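Beta-lactamase-related domain-containing protein (Bacteroides dorei DSM 17855, PDB 5TGF) is a putative serine beta-lactamase-family hydrolase that can bind calcium, though its natural substrate is not established. Local coordinates at residues 24-29 against 308-313; 209-214 against 301-306; 270-275 against 283-288. All blocks are in the same frame, centred on the assembly; numbering follows the deposited sequence.

How the contacts relate
The chain leaves helix 11-22 and enters strand 28-35 through residues 24-29, the first half of contact 1. Its partner, 308-313, follows strand 302-307, so contact 1 closes a loop that spans most of the chain. Contact 2 lies within that loop and packs helix 207-218 on strand 302-307. Contact 3 is nested deepest, a short hairpin closure between strands 270-274 and 281-285. All three reach the six-stranded antiparallel sheet. Contact 3 lies at one edge of the sheet, strand 270-274, and contacts 1 and 2 involve strands 28-35 and 302-307, which are neighbours. Contacts 1 and 2 also touch, Y26 packing on F306.

Contact 1 of 3, residues 24-29 against 308-313; sequences GYYPGG and AHVQGE
The ring of Y26 lies over the methyl of A308. A308 CB sits 3.9 Å from the centroid of the Y26 ring, 23° off its normal, a CH-pi contact offset toward the rim. The edge of the same ring meets the backbone that follows: Y26 CE1 is 3.4 Å from V310 N. Y26 turns its CB away from 308-313, but CG beside the backbone N (chi1 -55°) brings the ring back to that segment. W20 and M21 of helix 11-22 also touch the Y26 side chain.

Q311 grips the other end twice. Its backbone N donates to Y25 O at 3.0 Å, and the bond is nearly straight. Its side-chain NE2 donates to G24 O at 2.7 Å. This donor stands well above the carbonyl plane of G24, although the oxygen lies close to the amide plane of Q311. Water 1 also donates to G24 O and links it to Q311 O. The amide end of Q311 and the ring of P27 slide past each other in opposite directions, with P27 CD 3.9 Å from Q311 CD. Water 2 bridges G28 O and H309 N.

G24 ends helix 11-22 in a Schellman motif. Contact 1 joins a helix C-terminus and the entry to strand 28-35 to the chain leaving strand 302-307, its neighbour in the antiparallel sheet of this beta-lactamase-like fold.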
# COMPACT_ATOMS: atom_id res chain seq x y z
N GLY A 24 7.86 -3.73 24.63
CA GLY A 24 8.05 -2.32 24.34
C GLY A 24 8.33 -2.00 22.86
O GLY A 24 8.76 -0.90 22.54
N TYR A 25 8.12 -2.96 21.97
CA TYR A 25 8.28 -2.70 20.55
C TYR A 25 7.32 -1.60 20.05
O TYR A 25 7.67 -0.84 19.16
CB TYR A 25 8.03 -3.94 19.71
CG TYR A 25 8.88 -5.16 20.00
CD1 TYR A 25 10.16 -5.07 20.48
CD2 TYR A 25 8.38 -6.42 19.67
CE1 TYR A 25 10.93 -6.22 20.66
CE2 TYR A 25 9.12 -7.56 19.90
CZ TYR A 25 10.40 -7.44 20.35
OH TYR A 25 11.10 -8.61 20.55
N TYR A 26 6.07 -1.64 20.53
CA TYR A 26 5.09 -0.58 20.29
C TYR A 26 4.53 -0.00 21.62
O TYR A 26 4.42 -0.75 22.59
CB TYR A 26 3.89 -1.14 19.51
CG TYR A 26 4.26 -1.83 18.23
CD1 TYR A 26 4.62 -1.10 17.12
CD2 TYR A 26 4.16 -3.21 18.11
CE1 TYR A 26 4.91 -1.72 15.90
CE2 TYR A 26 4.46 -3.85 16.91
CZ TYR A 26 4.86 -3.10 15.82
OH TYR A 26 5.12 -3.76 14.62
N PRO A 27 4.12 1.29 21.63
CA PRO A 27 3.46 1.84 22.82
C PRO A 27 1.97 1.48 22.87
O PRO A 27 1.34 1.58 23.91
CB PRO A 27 3.65 3.36 22.64
CG PRO A 27 3.79 3.57 21.18
CD PRO A 27 4.39 2.32 20.61
N GLY A 28 1.43 1.06 21.74
CA GLY A 28 0.01 0.78 21.60
C GLY A 28 -0.21 0.21 20.21
O GLY A 28 0.70 0.20 19.38
N GLY A 29 -1.43 -0.23 19.94
CA GLY A 29 -1.79 -0.78 18.65
C GLY A 29 -3.25 -1.14 18.62
O GLY A 29 -3.91 -1.14 19.67
N ALA A 308 -0.18 0.31 14.16
CA ALA A 308 0.79 0.59 15.17
C ALA A 308 1.99 1.27 14.52
O ALA A 308 2.09 1.30 13.29
CB ALA A 308 1.23 -0.70 15.86
N HIS A 309 2.87 1.82 15.34
CA HIS A 309 4.10 2.47 14.86
C HIS A 309 5.24 2.08 15.80
O HIS A 309 5.25 2.43 16.97
CB HIS A 309 3.95 4.00 14.77
CG HIS A 309 5.07 4.66 14.01
ND1 HIS A 309 6.39 4.58 14.40
CD2 HIS A 309 5.07 5.35 12.85
CE1 HIS A 309 7.15 5.20 13.51
NE2 HIS A 309 6.38 5.66 12.55
N VAL A 310 6.19 1.34 15.27
CA VAL A 310 7.34 0.83 16.07
C VAL A 310 8.07 1.99 16.75
O VAL A 310 8.11 3.13 16.24
CB VAL A 310 8.30 -0.03 15.17
CG1 VAL A 310 9.12 0.90 14.26
CG2 VAL A 310 9.21 -0.94 15.98
N GLN A 311 8.58 1.72 17.94
CA GLN A 311 9.53 2.64 18.57
C GLN A 311 10.92 2.06 18.44
O GLN A 311 11.11 0.86 18.61
CB GLN A 311 9.19 3.03 20.02
CG GLN A 311 8.92 1.95 21.05
CD GLN A 311 7.97 2.42 22.19
OE1 GLN A 311 7.74 3.64 22.40
NE2 GLN A 311 7.42 1.45 22.95
N GLY A 312 11.84 2.92 18.03
CA GLY A 312 13.21 2.50 17.76
C GLY A 312 13.31 1.95 16.36
O GLY A 312 12.52 2.28 15.49
N GLU A 313 14.34 1.15 16.13
CA GLU A 313 14.56 0.55 14.83
C GLU A 313 13.52 -0.52 14.58
O GLU A 313 13.11 -1.25 15.49
CB GLU A 313 15.97 -0.05 14.72
CG GLU A 313 17.04 1.03 14.71
CD GLU A 313 18.42 0.46 14.51
OE1 GLU A 313 18.82 0.26 13.34
OE2 GLU A 313 19.08 0.18 15.52
O HOH W 1 11.45 -0.85 21.31
O HOH W 2 2.17 2.21 18.13

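Contact 2 of 3, residues 209-214 against 301-306; sequences DYIRFL and GVYGFF
Helix-on-sheet packing of the beta-lactamase-like fold brings helix 207-218 against strand 302-307 of the central antiparallel sheet. The segments 209-214 and 302-306 run nearly antiparallel, with axes 8.5 Å apart at an angle of 155°. Y303 and F305 point from one face of the strand toward Y210, I211 and L214.

The rings of Y210 and F305 form an offset face-to-face stack. Their centroids are 4.4 Å apart and their planes differ by 24°. Each ring is met toward its rim. The two side chains cross at about a right angle, and F305 meets the base of Y210, with F305 CE2 3.3 Å from Y210 CB. Y210 carries CG anti to the backbone N (chi1 -155°), which lays its ring over F305. The Y210 hydroxyl is hydrogen-bonded to A59 O, so the far end of the ring is also held. W62 and V63 of helix 60-74 touch Y210 as well.

I211 and L214 fill the step between the two aromatic residues of the strand. I211 CD1 touches F305 CB at 4.1 Å. I211 crosses Y303 at about a right angle, with CG2 next to Y303 CE1. L214 CB packs on Y303, 3.8 Å from Y303 CD1. L214 CD1 lies against F305 CB and reaches the strand backbone between the two aromatic residues, 3.3 Å from G304 O.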
# COMPACT_ATOMS: atom_id res chain seq x y z
N ASP A 209 -10.93 3.89 9.90
CA ASP A 209 -10.87 4.36 8.53
C ASP A 209 -10.37 3.28 7.57
O ASP A 209 -10.99 3.04 6.53
CB ASP A 209 -9.99 5.60 8.41
CG ASP A 209 -10.72 6.87 8.79
OD1 ASP A 209 -11.87 6.80 9.33
OD2 ASP A 209 -10.13 7.93 8.53
N TYR A 210 -9.25 2.64 7.89
CA TYR A 210 -8.64 1.74 6.91
C TYR A 210 -9.45 0.45 6.74
O TYR A 210 -9.50 -0.13 5.65
CB TYR A 210 -7.18 1.41 7.33
CG TYR A 210 -6.28 1.01 6.18
CD1 TYR A 210 -6.37 -0.25 5.61
CD2 TYR A 210 -5.29 1.87 5.71
CE1 TYR A 210 -5.51 -0.64 4.60
CE2 TYR A 210 -4.47 1.50 4.65
CZ TYR A 210 -4.59 0.25 4.10
OH TYR A 210 -3.80 -0.10 3.03
N ILE A 211 -10.13 0.02 7.79
CA ILE A 211 -11.04 -1.12 7.68
C ILE A 211 -12.16 -0.83 6.66
O ILE A 211 -12.58 -1.73 5.95
CB ILE A 211 -11.59 -1.50 9.09
CG1 ILE A 211 -10.56 -2.35 9.85
CG2 ILE A 211 -12.88 -2.31 9.01
CD1 ILE A 211 -10.39 -3.78 9.29
N ARG A 212 -12.66 0.40 6.61
CA ARG A 212 -13.67 0.77 5.60
C ARG A 212 -13.15 0.63 4.19
O ARG A 212 -13.86 0.12 3.29
CB ARG A 212 -14.22 2.20 5.80
CG ARG A 212 -14.95 2.40 7.12
CD ARG A 212 -15.06 3.88 7.45
NE ARG A 212 -15.83 4.07 8.67
CZ ARG A 212 -17.14 4.28 8.70
NH1 ARG A 212 -17.82 4.42 7.59
NH2 ARG A 212 -17.75 4.39 9.86
N PHE A 213 -11.90 1.07 3.98
CA PHE A 213 -11.21 0.90 2.72
C PHE A 213 -11.09 -0.57 2.29
O PHE A 213 -11.39 -0.91 1.16
CB PHE A 213 -9.79 1.52 2.81
CG PHE A 213 -8.94 1.26 1.60
CD1 PHE A 213 -9.19 1.93 0.41
CD2 PHE A 213 -7.96 0.27 1.61
CE1 PHE A 213 -8.45 1.65 -0.73
CE2 PHE A 213 -7.20 -0.01 0.46
CZ PHE A 213 -7.45 0.68 -0.71
N LEU A 214 -10.61 -1.42 3.21
CA LEU A 214 -10.40 -2.85 2.93
C LEU A 214 -11.74 -3.58 2.61
O LEU A 214 -11.80 -4.39 1.68
CB LEU A 214 -9.70 -3.53 4.11
CG LEU A 214 -8.19 -3.27 4.25
CD1 LEU A 214 -7.71 -3.86 5.56
CD2 LEU A 214 -7.42 -3.81 3.07
N GLY A 301 -11.67 -15.83 3.27
CA GLY A 301 -12.75 -14.85 3.27
C GLY A 301 -12.54 -13.73 4.30
O GLY A 301 -13.51 -13.22 4.87
N VAL A 302 -11.28 -13.38 4.53
CA VAL A 302 -10.87 -12.48 5.59
C VAL A 302 -10.31 -11.16 5.03
O VAL A 302 -9.57 -11.15 4.01
CB VAL A 302 -9.80 -13.17 6.48
CG1 VAL A 302 -9.03 -12.16 7.26
CG2 VAL A 302 -10.44 -14.17 7.45
N TYR A 303 -10.65 -10.06 5.68
CA TYR A 303 -9.80 -8.87 5.65
C TYR A 303 -9.48 -8.40 7.07
O TYR A 303 -10.25 -8.64 8.00
CB TYR A 303 -10.37 -7.78 4.75
CG TYR A 303 -11.71 -7.22 5.18
CD1 TYR A 303 -11.77 -6.10 5.96
CD2 TYR A 303 -12.90 -7.79 4.74
CE1 TYR A 303 -12.97 -5.57 6.38
CE2 TYR A 303 -14.13 -7.23 5.11
CZ TYR A 303 -14.13 -6.13 5.95
OH TYR A 303 -15.30 -5.56 6.40
N GLY A 304 -8.27 -7.88 7.26
CA GLY A 304 -7.85 -7.36 8.53
C GLY A 304 -6.84 -6.23 8.45
O GLY A 304 -6.14 -6.01 7.43
N PHE A 305 -6.62 -5.60 9.59
CA PHE A 305 -5.65 -4.52 9.66
C PHE A 305 -5.12 -4.46 11.07
O PHE A 305 -5.90 -4.40 12.03
CB PHE A 305 -6.30 -3.20 9.26
CG PHE A 305 -5.35 -2.02 9.24
CD1 PHE A 305 -4.08 -2.15 8.68
CD2 PHE A 305 -5.78 -0.77 9.63
CE1 PHE A 305 -3.23 -1.06 8.57
CE2 PHE A 305 -4.93 0.32 9.54
CZ PHE A 305 -3.64 0.18 9.03
N PHE A 306 -3.79 -4.52 11.20
CA PHE A 306 -3.12 -4.17 12.45
C PHE A 306 -2.44 -2.81 12.27
O PHE A 306 -1.62 -2.60 11.32
CB PHE A 306 -2.07 -5.23 12.82
CG PHE A 306 -1.17 -4.86 13.95
CD1 PHE A 306 -1.62 -4.90 15.28
CD2 PHE A 306 0.16 -4.55 13.73
CE1 PHE A 306 -0.75 -4.61 16.33
CE2 PHE A 306 1.01 -4.24 14.76
CZ PHE A 306 0.55 -4.25 16.07

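Contact 3 of 3, residues 270-275 against 283-288; sequences WRELVD and QISSPG
E272 reaches across a beta hairpin to Q283 and S285, one carboxylate oxygen for each. The hairpin pairs strand 270-274, an edge strand of the central antiparallel sheet, with strand 281-285. The carboxylate of E272 and the amide of Q283 are turned 59° from each other. Q283 NE2 still donates to E272 OE1 at 2.9 Å, approaching it nearly along the C-O axis. S285 OG donates to E272 OE2 at 2.6 Å from well above the carboxylate plane. S285 holds OG between its backbone N and carbonyl carbon (chi1 76°), which brings the hydroxyl to the acid. Y293 OH hydrogen-bonds to OE1 and Y252 OH to OE2, so this buried carboxylate has four partners, which probably favours its charged form.

A classic beta bulge lies beneath these side chains. E272 and L273 both face Q283, and both their backbone N atoms donate to Q283 O, weakly from E272. L273 and Q283 lie side by side and point the same way, with L273 CD1 3.6 Å from Q283 CB. Before the bulge the pairing is regular. W270 and S285 form a hydrogen-bonded pair, with W270 N to S285 O at 2.8 Å, and R271 and I284 a non-hydrogen-bonded one.

W270 and P287 cross at about a right angle, with P287 CD 3.4 Å from W270 CD1. The indole lies close to a bound glycerol, probably from crystallisation, and touches the region of a possible SxxK motif (S58 and K61, with Y147 as a second hydroxyl on the lysine), consistent with a serine beta-lactamase-type site. In the indole plane, water 3 accepts from W270 NE1 at 2.9 Å and donates to P287 O.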
# COMPACT_ATOMS: atom_id res chain seq x y z
N TRP A 270 1.30 -5.81 -2.53
CA TRP A 270 2.02 -7.07 -2.69
C TRP A 270 1.06 -8.22 -2.90
O TRP A 270 0.00 -8.34 -2.22
CB TRP A 270 2.88 -7.40 -1.43
CG TRP A 270 3.96 -6.39 -1.10
CD1 TRP A 270 3.85 -5.29 -0.28
CD2 TRP A 270 5.32 -6.42 -1.54
NE1 TRP A 270 5.03 -4.60 -0.26
CE2 TRP A 270 5.95 -5.28 -1.02
CE3 TRP A 270 6.03 -7.26 -2.42
CZ2 TRP A 270 7.27 -4.97 -1.31
CZ3 TRP A 270 7.38 -6.95 -2.68
CH2 TRP A 270 7.97 -5.83 -2.14
N ARG A 271 1.43 -9.07 -3.84
CA ARG A 271 0.82 -10.37 -4.06
C ARG A 271 1.53 -11.43 -3.23
O ARG A 271 2.54 -11.98 -3.64
CB ARG A 271 0.84 -10.69 -5.55
CG ARG A 271 0.02 -9.70 -6.39
CD ARG A 271 0.15 -9.85 -7.91
NE ARG A 271 0.44 -11.22 -8.37
CZ ARG A 271 -0.39 -12.05 -8.98
NH1 ARG A 271 -1.67 -11.78 -9.17
NH2 ARG A 271 0.08 -13.21 -9.35
N GLU A 272 1.12 -11.59 -1.97
CA GLU A 272 1.89 -12.39 -1.01
C GLU A 272 1.72 -13.90 -1.29
O GLU A 272 2.69 -14.65 -1.22
CB GLU A 272 1.46 -12.13 0.43
CG GLU A 272 1.80 -10.74 0.93
CD GLU A 272 1.56 -10.57 2.42
OE1 GLU A 272 0.69 -11.26 2.98
OE2 GLU A 272 2.18 -9.68 3.02
N LEU A 273 0.50 -14.35 -1.58
CA LEU A 273 0.28 -15.77 -1.90
C LEU A 273 -0.47 -15.86 -3.23
O LEU A 273 -1.51 -15.18 -3.43
CB LEU A 273 -0.55 -16.45 -0.80
CG LEU A 273 -0.05 -16.35 0.62
CD1 LEU A 273 -1.07 -16.94 1.61
CD2 LEU A 273 1.29 -17.06 0.73
N VAL A 274 0.01 -16.77 -4.08
CA VAL A 274 -0.49 -16.86 -5.45
C VAL A 274 -0.76 -18.30 -5.81
O VAL A 274 -0.04 -19.22 -5.39
CB VAL A 274 0.53 -16.21 -6.42
CG1 VAL A 274 0.13 -16.41 -7.86
CG2 VAL A 274 0.63 -14.71 -6.18
N ASP A 275 -1.87 -18.51 -6.51
CA ASP A 275 -2.18 -19.84 -7.09
C ASP A 275 -1.51 -19.96 -8.48
O ASP A 275 -1.89 -19.25 -9.41
CB ASP A 275 -3.69 -20.02 -7.19
CG ASP A 275 -4.09 -21.34 -7.85
OD1 ASP A 275 -3.77 -22.39 -7.29
OD2 ASP A 275 -4.65 -21.30 -8.97
N GLN A 283 -3.78 -13.91 -1.37
CA GLN A 283 -3.45 -13.02 -0.24
C GLN A 283 -2.69 -11.80 -0.76
O GLN A 283 -1.68 -11.94 -1.47
CB GLN A 283 -2.65 -13.75 0.83
CG GLN A 283 -2.54 -12.94 2.13
CD GLN A 283 -2.04 -13.76 3.31
OE1 GLN A 283 -2.82 -14.43 3.97
NE2 GLN A 283 -0.73 -13.70 3.58
N ILE A 284 -3.23 -10.64 -0.45
CA ILE A 284 -2.69 -9.36 -0.88
C ILE A 284 -2.52 -8.45 0.37
O ILE A 284 -3.31 -8.49 1.33
CB ILE A 284 -3.68 -8.71 -1.88
CG1 ILE A 284 -3.74 -9.52 -3.19
CG2 ILE A 284 -3.28 -7.27 -2.21
CD1 ILE A 284 -5.05 -9.35 -3.90
N SER A 285 -1.47 -7.63 0.36
CA SER A 285 -1.15 -6.77 1.48
C SER A 285 -0.42 -5.52 1.05
O SER A 285 0.02 -5.39 -0.11
CB SER A 285 -0.27 -7.52 2.46
OG SER A 285 1.04 -7.56 1.92
N SER A 286 -0.30 -4.57 1.99
CA SER A 286 0.54 -3.38 1.82
C SER A 286 1.23 -2.98 3.16
O SER A 286 0.86 -1.99 3.79
CB SER A 286 -0.29 -2.23 1.26
OG SER A 286 0.54 -1.20 0.69
N PRO A 287 2.23 -3.78 3.62
CA PRO A 287 2.83 -3.49 4.91
C PRO A 287 3.64 -2.21 4.90
O PRO A 287 4.23 -1.88 3.88
CB PRO A 287 3.77 -4.68 5.16
CG PRO A 287 3.42 -5.68 4.11
CD PRO A 287 2.90 -4.89 2.95
N GLY A 288 3.69 -1.52 6.02
CA GLY A 288 4.60 -0.38 6.20
C GLY A 288 5.76 -0.77 7.10
O GLY A 288 5.63 -1.69 7.89
O HOH W 3 4.80 -2.05 1.08